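Local atomic coordinates of surface layer protein (Geobacillus stearothermophilus, PDB entry 2RA1), a protein that forms the cell-surface (S-)layer of the bacterium, represented here by the protein's N-terminal part, and probably binds cell-wall sugar. Residues V246-P251 with K314-S319; P330-F335 with T353-A358. All blocks are in the same frame, centred on the assembly; numbering follows the deposited sequence.

Interaction 1. Residues V246-P251 with K314-S319; sequences VTFTKP and KEFETS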
ATOM      1  N   VAL A 246      26.926 -19.156   3.115  1.00 40.76           N
ATOM      2  CA  VAL A 246      25.920 -19.164   4.169  1.00 44.54           C
ATOM      3  C   VAL A 246      25.071 -17.893   4.110  1.00 51.01           C
ATOM      4  O   VAL A 246      25.593 -16.791   3.915  1.00 53.68           O
ATOM      5  CB  VAL A 246      26.551 -19.288   5.556  1.00 43.92           C
ATOM      6  CG1 VAL A 246      27.567 -18.182   5.765  1.00 42.42           C
ATOM      7  CG2 VAL A 246      25.470 -19.267   6.646  1.00 36.13           C
ATOM      8  N   THR A 247      23.759 -18.057   4.270  1.00 56.68           N
ATOM      9  CA  THR A 247      22.812 -16.939   4.232  1.00 55.64           C
ATOM     10  C   THR A 247      22.161 -16.664   5.600  1.00 53.46           C
ATOM     11  O   THR A 247      21.709 -17.586   6.274  1.00 47.82           O
ATOM     12  CB  THR A 247      21.695 -17.204   3.204  1.00 57.61           C
ATOM     13  OG1 THR A 247      22.276 -17.437   1.917  1.00 56.98           O
ATOM     14  CG2 THR A 247      20.745 -16.017   3.125  1.00 58.92           C
ATOM     15  N   PHE A 248      22.112 -15.398   6.004  1.00 59.74           N
ATOM     16  CA  PHE A 248      21.460 -15.032   7.261  1.00 61.40           C
ATOM     17  C   PHE A 248      20.154 -14.251   7.034  1.00 61.35           C
ATOM     18  O   PHE A 248      20.016 -13.518   6.047  1.00 59.87           O
ATOM     19  CB  PHE A 248      22.402 -14.208   8.140  1.00 59.95           C
ATOM     20  CG  PHE A 248      23.786 -14.778   8.263  1.00 56.56           C
ATOM     21  CD1 PHE A 248      24.879 -14.103   7.741  1.00 52.58           C
ATOM     22  CD2 PHE A 248      24.001 -15.983   8.916  1.00 60.85           C
ATOM     23  CE1 PHE A 248      26.159 -14.623   7.860  1.00 56.36           C
ATOM     24  CE2 PHE A 248      25.288 -16.511   9.039  1.00 55.12           C
ATOM     25  CZ  PHE A 248      26.366 -15.828   8.514  1.00 51.84           C
ATOM     26  N   THR A 249      19.203 -14.394   7.952  1.00 59.49           N
ATOM     27  CA  THR A 249      17.945 -13.664   7.842  1.00 60.77           C
ATOM     28  C   THR A 249      18.076 -12.283   8.475  1.00 62.26           C
ATOM     29  O   THR A 249      17.083 -11.619   8.742  1.00 67.20           O
ATOM     30  CB  THR A 249      16.782 -14.410   8.542  1.00 60.87           C
ATOM     31  OG1 THR A 249      17.022 -14.460   9.954  1.00 60.23           O
ATOM     32  CG2 THR A 249      16.621 -15.825   7.997  1.00 58.18           C
ATOM     33  N   LYS A 250      19.306 -11.848   8.709  1.00 65.11           N
ATOM     34  CA  LYS A 250      19.543 -10.684   9.547  1.00 63.50           C
ATOM     35  C   LYS A 250      21.046 -10.482   9.671  1.00 71.50           C
ATOM     36  O   LYS A 250      21.754 -11.394  10.080  1.00 74.44           O
ATOM     37  CB  LYS A 250      18.923 -10.935  10.924  1.00 58.12           C
ATOM     38  CG  LYS A 250      18.466  -9.698  11.675  1.00 60.52           C
ATOM     39  CD  LYS A 250      17.447 -10.046  12.756  1.00 62.31           C
ATOM     40  CE  LYS A 250      17.051  -8.818  13.562  1.00 64.19           C
ATOM     41  NZ  LYS A 250      16.546  -9.188  14.909  1.00 61.94           N
ATOM     42  N   PRO A 251      21.542  -9.287   9.317  1.00 78.75           N
ATOM     43  CA  PRO A 251      22.985  -9.011   9.279  1.00 78.49           C
ATOM     44  C   PRO A 251      23.704  -9.517  10.524  1.00 75.04           C
ATOM     45  O   PRO A 251      23.192  -9.414  11.644  1.00 74.37           O
ATOM     46  CB  PRO A 251      23.044  -7.477   9.218  1.00 83.60           C
ATOM     47  CG  PRO A 251      21.672  -7.033   9.690  1.00 84.04           C
ATOM     48  CD  PRO A 251      20.769  -8.058   9.092  1.00 82.78           C
ATOM     49  N   LYS A 314      21.262  -9.802  19.640  1.00 82.03           N
ATOM     50  CA  LYS A 314      20.616 -11.114  19.734  1.00 76.79           C
ATOM     51  C   LYS A 314      21.516 -12.236  19.234  1.00 72.31           C
ATOM     52  O   LYS A 314      22.395 -12.028  18.397  1.00 66.27           O
ATOM     53  CB  LYS A 314      19.270 -11.139  18.989  1.00 80.97           C
ATOM     54  CG  LYS A 314      18.295 -10.034  19.385  1.00 82.13           C
ATOM     55  CD  LYS A 314      16.895 -10.267  18.812  1.00 83.45           C
ATOM     56  CE  LYS A 314      16.126 -11.325  19.598  1.00 83.18           C
ATOM     57  NZ  LYS A 314      14.648 -11.234  19.363  1.00 77.71           N
ATOM     58  N   GLU A 315      21.298 -13.435  19.755  1.00 72.86           N
ATOM     59  CA  GLU A 315      22.111 -14.578  19.367  1.00 65.53           C
ATOM     60  C   GLU A 315      21.375 -15.444  18.355  1.00 64.27           C
ATOM     61  O   GLU A 315      20.204 -15.775  18.548  1.00 63.21           O
ATOM     62  CB  GLU A 315      22.445 -15.410  20.602  1.00 64.71           C
ATOM     63  CG  GLU A 315      23.241 -14.658  21.644  1.00 71.55           C
ATOM     64  CD  GLU A 315      23.216 -15.338  22.993  1.00 76.21           C
ATOM     65  OE1 GLU A 315      22.736 -16.487  23.063  1.00 77.88           O
ATOM     66  OE2 GLU A 315      23.670 -14.722  23.983  1.00 78.96           O
ATOM     67  N   PHE A 316      22.048 -15.809  17.270  1.00 58.52           N
ATOM     68  CA  PHE A 316      21.486 -16.822  16.390  1.00 56.10           C
ATOM     69  C   PHE A 316      21.388 -18.097  17.197  1.00 59.54           C
ATOM     70  O   PHE A 316      22.211 -18.348  18.071  1.00 62.38           O
ATOM     71  CB  PHE A 316      22.386 -17.070  15.188  1.00 48.53           C
ATOM     72  CG  PHE A 316      22.508 -15.896  14.268  1.00 44.90           C
ATOM     73  CD1 PHE A 316      23.181 -14.755  14.671  1.00 42.25           C
ATOM     74  CD2 PHE A 316      21.974 -15.945  12.993  1.00 42.93           C
ATOM     75  CE1 PHE A 316      23.311 -13.681  13.827  1.00 44.51           C
ATOM     76  CE2 PHE A 316      22.097 -14.872  12.138  1.00 47.13           C
ATOM     77  CZ  PHE A 316      22.764 -13.737  12.556  1.00 49.20           C
ATOM     78  N   GLU A 317      20.383 -18.910  16.916  1.00 63.11           N
ATOM     79  CA  GLU A 317      20.302 -20.200  17.577  1.00 61.99           C
ATOM     80  C   GLU A 317      21.304 -21.158  16.916  1.00 52.48           C
ATOM     81  O   GLU A 317      21.437 -21.173  15.684  1.00 53.19           O
ATOM     82  CB  GLU A 317      18.878 -20.748  17.490  1.00 68.63           C
ATOM     83  CG  GLU A 317      18.463 -21.547  18.710  1.00 82.15           C
ATOM     84  CD  GLU A 317      18.361 -20.696  19.973  1.00 89.01           C
ATOM     85  OE1 GLU A 317      17.721 -19.625  19.920  1.00 89.49           O
ATOM     86  OE2 GLU A 317      18.911 -21.107  21.020  1.00 89.75           O
ATOM     87  N   THR A 318      22.022 -21.946  17.712  1.00 40.46           N
ATOM     88  CA  THR A 318      22.841 -22.973  17.092  1.00 50.53           C
ATOM     89  C   THR A 318      21.958 -23.637  16.044  1.00 50.57           C
ATOM     90  O   THR A 318      20.795 -23.934  16.285  1.00 45.96           O
ATOM     91  CB  THR A 318      23.422 -23.997  18.089  1.00 50.13           C
ATOM     92  OG1 THR A 318      24.313 -23.325  18.981  1.00 46.97           O
ATOM     93  CG2 THR A 318      24.209 -25.084  17.351  1.00 43.04           C
ATOM     94  N   SER A 319      22.506 -23.822  14.855  1.00 47.36           N
ATOM     95  CA  SER A 319      21.701 -24.280  13.753  1.00 37.58           C
ATOM     96  C   SER A 319      22.445 -25.319  12.939  1.00 36.97           C
ATOM     97  O   SER A 319      23.677 -25.334  12.890  1.00 38.94           O
ATOM     98  CB  SER A 319      21.315 -23.088  12.891  1.00 40.65           C
ATOM     99  OG  SER A 319      20.592 -23.501  11.754  1.00 48.13           O
TER
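Phe-248 and Phe-316 have the nearest CA atoms across this contact, and at 9.3 Å these are too far apart for strand pairing, so the contact is made by side chains and by the backbone carbonyl of Lys-250. The setting is a bacterial Ig-like domain: residues 246-251 carry the end of strand 243-248 and the turn after it, and residues 314-319 form the loop leading into strand 319-324. The phenyl rings make the apolar part, Phe-248 CD2 lying 3.9 Å from Phe-316 CE2. Their planes stand at 67° with centroids 5.6 Å apart, an oblique aromatic pair. In Phe-316, CG is turned away from the carbonyl carbon and beside the backbone N (chi1 -65°), which carries the ring across to residues 248-251. Both phenylalanines are buried, and Leu-308 also packs on Phe-316. Further out, the extended chain of Lys-250 reaches the bent chain of Lys-314, NZ of Lys-250 being 4.1 Å from CD of Lys-314. The two ammonium nitrogens, Lys-250 NZ and Lys-314 NZ, are 5.3 Å apart; the carbonyl oxygen of Leu-229 accepts a hydrogen bond from the first and a weak one from the second. Asp-310 forms a long, weak ion pair with Lys-250 NZ, which probably eases the like charges together with the shared carbonyl. At the turn, the carbonyl oxygen of Lys-250 meets the edge of the Phe-316 ring near its plane, 3.6 Å from CZ.

Interaction 2. Residues P330-F335 with T353-A358; sequences PASITF and TVKDAA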
ATOM      1  N   PRO A 330      30.072 -30.534 -18.094  1.00 36.25           N
ATOM      2  CA  PRO A 330      30.033 -29.930 -19.432  1.00 32.18           C
ATOM      3  C   PRO A 330      29.966 -31.008 -20.505  1.00 39.47           C
ATOM      4  O   PRO A 330      30.741 -31.964 -20.476  1.00 42.04           O
ATOM      5  CB  PRO A 330      31.382 -29.216 -19.531  1.00 32.02           C
ATOM      6  CG  PRO A 330      31.785 -28.961 -18.118  1.00 34.91           C
ATOM      7  CD  PRO A 330      31.269 -30.130 -17.336  1.00 29.42           C
ATOM      8  N   ALA A 331      29.052 -30.851 -21.448  1.00 38.77           N
ATOM      9  CA  ALA A 331      28.949 -31.793 -22.544  1.00 38.08           C
ATOM     10  C   ALA A 331      29.125 -31.072 -23.869  1.00 38.70           C
ATOM     11  O   ALA A 331      29.677 -31.630 -24.818  1.00 37.33           O
ATOM     12  CB  ALA A 331      27.621 -32.496 -22.506  1.00 41.79           C
ATOM     13  N   SER A 332      28.648 -29.835 -23.940  1.00 35.40           N
ATOM     14  CA  SER A 332      28.824 -29.061 -25.158  1.00 33.71           C
ATOM     15  C   SER A 332      29.185 -27.587 -24.899  1.00 30.31           C
ATOM     16  O   SER A 332      28.941 -27.049 -23.815  1.00 29.89           O
ATOM     17  CB  SER A 332      27.594 -29.195 -26.066  1.00 30.86           C
ATOM     18  OG  SER A 332      26.619 -28.215 -25.793  1.00 32.25           O
ATOM     19  N   ILE A 333      29.794 -26.957 -25.897  1.00 25.44           N
ATOM     20  CA  ILE A 333      30.110 -25.553 -25.806  1.00 31.32           C
ATOM     21  C   ILE A 333      30.037 -24.906 -27.174  1.00 34.08           C
ATOM     22  O   ILE A 333      30.531 -25.458 -28.151  1.00 31.01           O
ATOM     23  CB  ILE A 333      31.481 -25.301 -25.149  1.00 28.10           C
ATOM     24  CG1 ILE A 333      31.639 -23.809 -24.865  1.00 27.35           C
ATOM     25  CG2 ILE A 333      32.603 -25.816 -26.011  1.00 20.38           C
ATOM     26  CD1 ILE A 333      32.981 -23.422 -24.357  1.00 21.29           C
ATOM     27  N   THR A 334      29.389 -23.742 -27.236  1.00 30.74           N
ATOM     28  CA  THR A 334      29.268 -22.999 -28.486  1.00 26.33           C
ATOM     29  C   THR A 334      29.339 -21.489 -28.264  1.00 26.26           C
ATOM     30  O   THR A 334      29.058 -20.998 -27.173  1.00 25.75           O
ATOM     31  CB  THR A 334      27.956 -23.313 -29.191  1.00 29.61           C
ATOM     32  OG1 THR A 334      26.872 -22.953 -28.330  1.00 34.13           O
ATOM     33  CG2 THR A 334      27.865 -24.813 -29.498  1.00 38.14           C
ATOM     34  N   PHE A 335      29.723 -20.773 -29.321  1.00 23.48           N
ATOM     35  CA  PHE A 335      29.720 -19.325 -29.352  1.00 22.44           C
ATOM     36  C   PHE A 335      28.290 -18.859 -29.594  1.00 26.98           C
ATOM     37  O   PHE A 335      27.545 -19.473 -30.371  1.00 28.92           O
ATOM     38  CB  PHE A 335      30.667 -18.825 -30.444  1.00 23.53           C
ATOM     39  CG  PHE A 335      32.103 -18.798 -30.018  1.00 21.63           C
ATOM     40  CD1 PHE A 335      32.997 -19.763 -30.463  1.00 24.22           C
ATOM     41  CD2 PHE A 335      32.559 -17.822 -29.147  1.00 25.39           C
ATOM     42  CE1 PHE A 335      34.323 -19.745 -30.054  1.00 19.20           C
ATOM     43  CE2 PHE A 335      33.878 -17.795 -28.730  1.00 21.24           C
ATOM     44  CZ  PHE A 335      34.759 -18.777 -29.180  1.00 20.07           C
ATOM     45  N   THR A 353      28.498 -20.369 -24.633  1.00 29.30           N
ATOM     46  CA  THR A 353      27.568 -21.065 -23.757  1.00 28.59           C
ATOM     47  C   THR A 353      27.961 -22.532 -23.600  1.00 34.19           C
ATOM     48  O   THR A 353      28.305 -23.203 -24.581  1.00 23.53           O
ATOM     49  CB  THR A 353      26.117 -21.014 -24.309  1.00 36.54           C
ATOM     50  OG1 THR A 353      25.614 -19.673 -24.254  1.00 33.98           O
ATOM     51  CG2 THR A 353      25.219 -21.888 -23.488  1.00 40.69           C
ATOM     52  N   VAL A 354      27.884 -23.014 -22.360  1.00 36.41           N
ATOM     53  CA  VAL A 354      28.197 -24.390 -22.011  1.00 35.26           C
ATOM     54  C   VAL A 354      26.946 -25.134 -21.514  1.00 35.43           C
ATOM     55  O   VAL A 354      26.187 -24.626 -20.699  1.00 32.99           O
ATOM     56  CB  VAL A 354      29.291 -24.439 -20.927  1.00 37.71           C
ATOM     57  CG1 VAL A 354      29.654 -25.880 -20.569  1.00 34.86           C
ATOM     58  CG2 VAL A 354      30.512 -23.687 -21.389  1.00 35.49           C
ATOM     59  N   LYS A 355      26.738 -26.343 -22.019  1.00 30.42           N
ATOM     60  CA  LYS A 355      25.600 -27.152 -21.609  1.00 34.64           C
ATOM     61  C   LYS A 355      26.035 -28.549 -21.172  1.00 35.15           C
ATOM     62  O   LYS A 355      27.085 -29.034 -21.591  1.00 35.66           O
ATOM     63  CB  LYS A 355      24.598 -27.252 -22.752  1.00 31.51           C
ATOM     64  CG  LYS A 355      24.069 -25.912 -23.157  1.00 32.01           C
ATOM     65  CD  LYS A 355      23.117 -26.027 -24.319  1.00 35.47           C
ATOM     66  CE  LYS A 355      22.508 -24.683 -24.644  1.00 43.94           C
ATOM     67  NZ  LYS A 355      21.564 -24.771 -25.795  1.00 54.33           N
ATOM     68  N   ASP A 356      25.240 -29.176 -20.313  1.00 38.59           N
ATOM     69  CA  ASP A 356      25.412 -30.592 -19.987  1.00 42.28           C
ATOM     70  C   ASP A 356      24.716 -31.428 -21.049  1.00 47.10           C
ATOM     71  O   ASP A 356      24.126 -30.882 -21.985  1.00 46.20           O
ATOM     72  CB  ASP A 356      24.814 -30.917 -18.614  1.00 45.58           C
ATOM     73  CG  ASP A 356      23.333 -30.573 -18.522  1.00 45.86           C
ATOM     74  OD1 ASP A 356      22.699 -30.366 -19.581  1.00 48.49           O
ATOM     75  OD2 ASP A 356      22.806 -30.504 -17.389  1.00 41.95           O
ATOM     76  N   ALA A 357      24.755 -32.745 -20.887  1.00 52.94           N
ATOM     77  CA  ALA A 357      24.260 -33.670 -21.916  1.00 53.03           C
ATOM     78  C   ALA A 357      22.765 -33.505 -22.232  1.00 48.41           C
ATOM     79  O   ALA A 357      22.351 -33.556 -23.397  1.00 49.31           O
ATOM     80  CB  ALA A 357      24.574 -35.093 -21.523  1.00 48.51           C
ATOM     81  N   ALA A 358      21.975 -33.297 -21.185  1.00 40.77           N
ATOM     82  CA  ALA A 358      20.556 -32.971 -21.306  1.00 43.54           C
ATOM     83  C   ALA A 358      20.294 -31.623 -22.017  1.00 54.71           C
ATOM     84  O   ALA A 358      19.149 -31.306 -22.365  1.00 58.80           O
ATOM     85  CB  ALA A 358      19.919 -32.957 -19.920  1.00 40.72           C
TER
HETATM   86  O   HOH W   1      24.803 -30.810 -24.448  1.00 45.14           O
HETATM   87  O   HOH W   2      26.032 -24.515 -25.706  1.00 44.19           O
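A two-stranded antiparallel ladder with a classic beta bulge at one end joins residues 330-335 to 353-358; the strand axes approach to 4.7 Å and their directions differ by 161°. At the bulge Ala-331 and Ser-332 both face Lys-355, whose carbonyl oxygen accepts from two amides: Ala-331 N at 2.7 Å from Lys-355 O, in the carbonyl plane, and Ser-332 N, tilted 28° from it. Lys-355 N returns a bond to Ser-332 O. The other hydrogen-bonded pair, Thr-334 with Thr-353, exchanges two bonds, that from Thr-353 N to Thr-334 O measuring 2.7 Å. Between them lies the non-hydrogen-bonded pair Ile-333 and Val-354. The two methyls of Val-354 go to different neighbours: CG2 lies 3.7 Å from Ile-333 CG1, while CG1, anti to the backbone N (chi1 -179°), meets Ser-332 O at 3.5 Å and Pro-330 CB at 3.9 Å. With an alanine in place of Val-354 both methyls go, which is likely to leave a gap beside Ile-333 and Pro-330. Ser-332, Thr-334, Thr-353 and Lys-355 start from the other face. There one water donates to Thr-353 O (water oxygen to Thr-353 O 2.9 Å) and also hydrogen-bonds Thr-334 OG1; another donates to Asp-356 O and hydrogen-bonds Ser-332 OG weakly. Thr-353 OG1 is hydrogen-bonded to Asn-336 OD1, and Asp-356 OD1 to the backbone N of Asn-360. The Ile-333 and Val-354 face packs onto strand 389-397, Ile-333 against Ala-394 and Val-354 against Val-396, with Pro-330 also on Val-396.

From the N terminus, the chain runs through the helical part, ending with helix 211-228, before it enters the beta domains. Interaction 1 then closes a long excursion: 62 residues separate 246-251 from 314-319, with several strands of the seven-stranded sheet and no helix among them. Strand 319-324 follows, and only then does interaction 2 open, closing a shorter excursion of 17 residues. The two are therefore in series, neither nested nor crossed. The nearest atoms of interaction 1 and interaction 2 are about 23 Å apart. Interaction 1 joins parts of the Ig-like domain next to the end of helix 211-228, whereas interaction 2 pairs two strands that pack on strand 389-397 of the later four-stranded sheet.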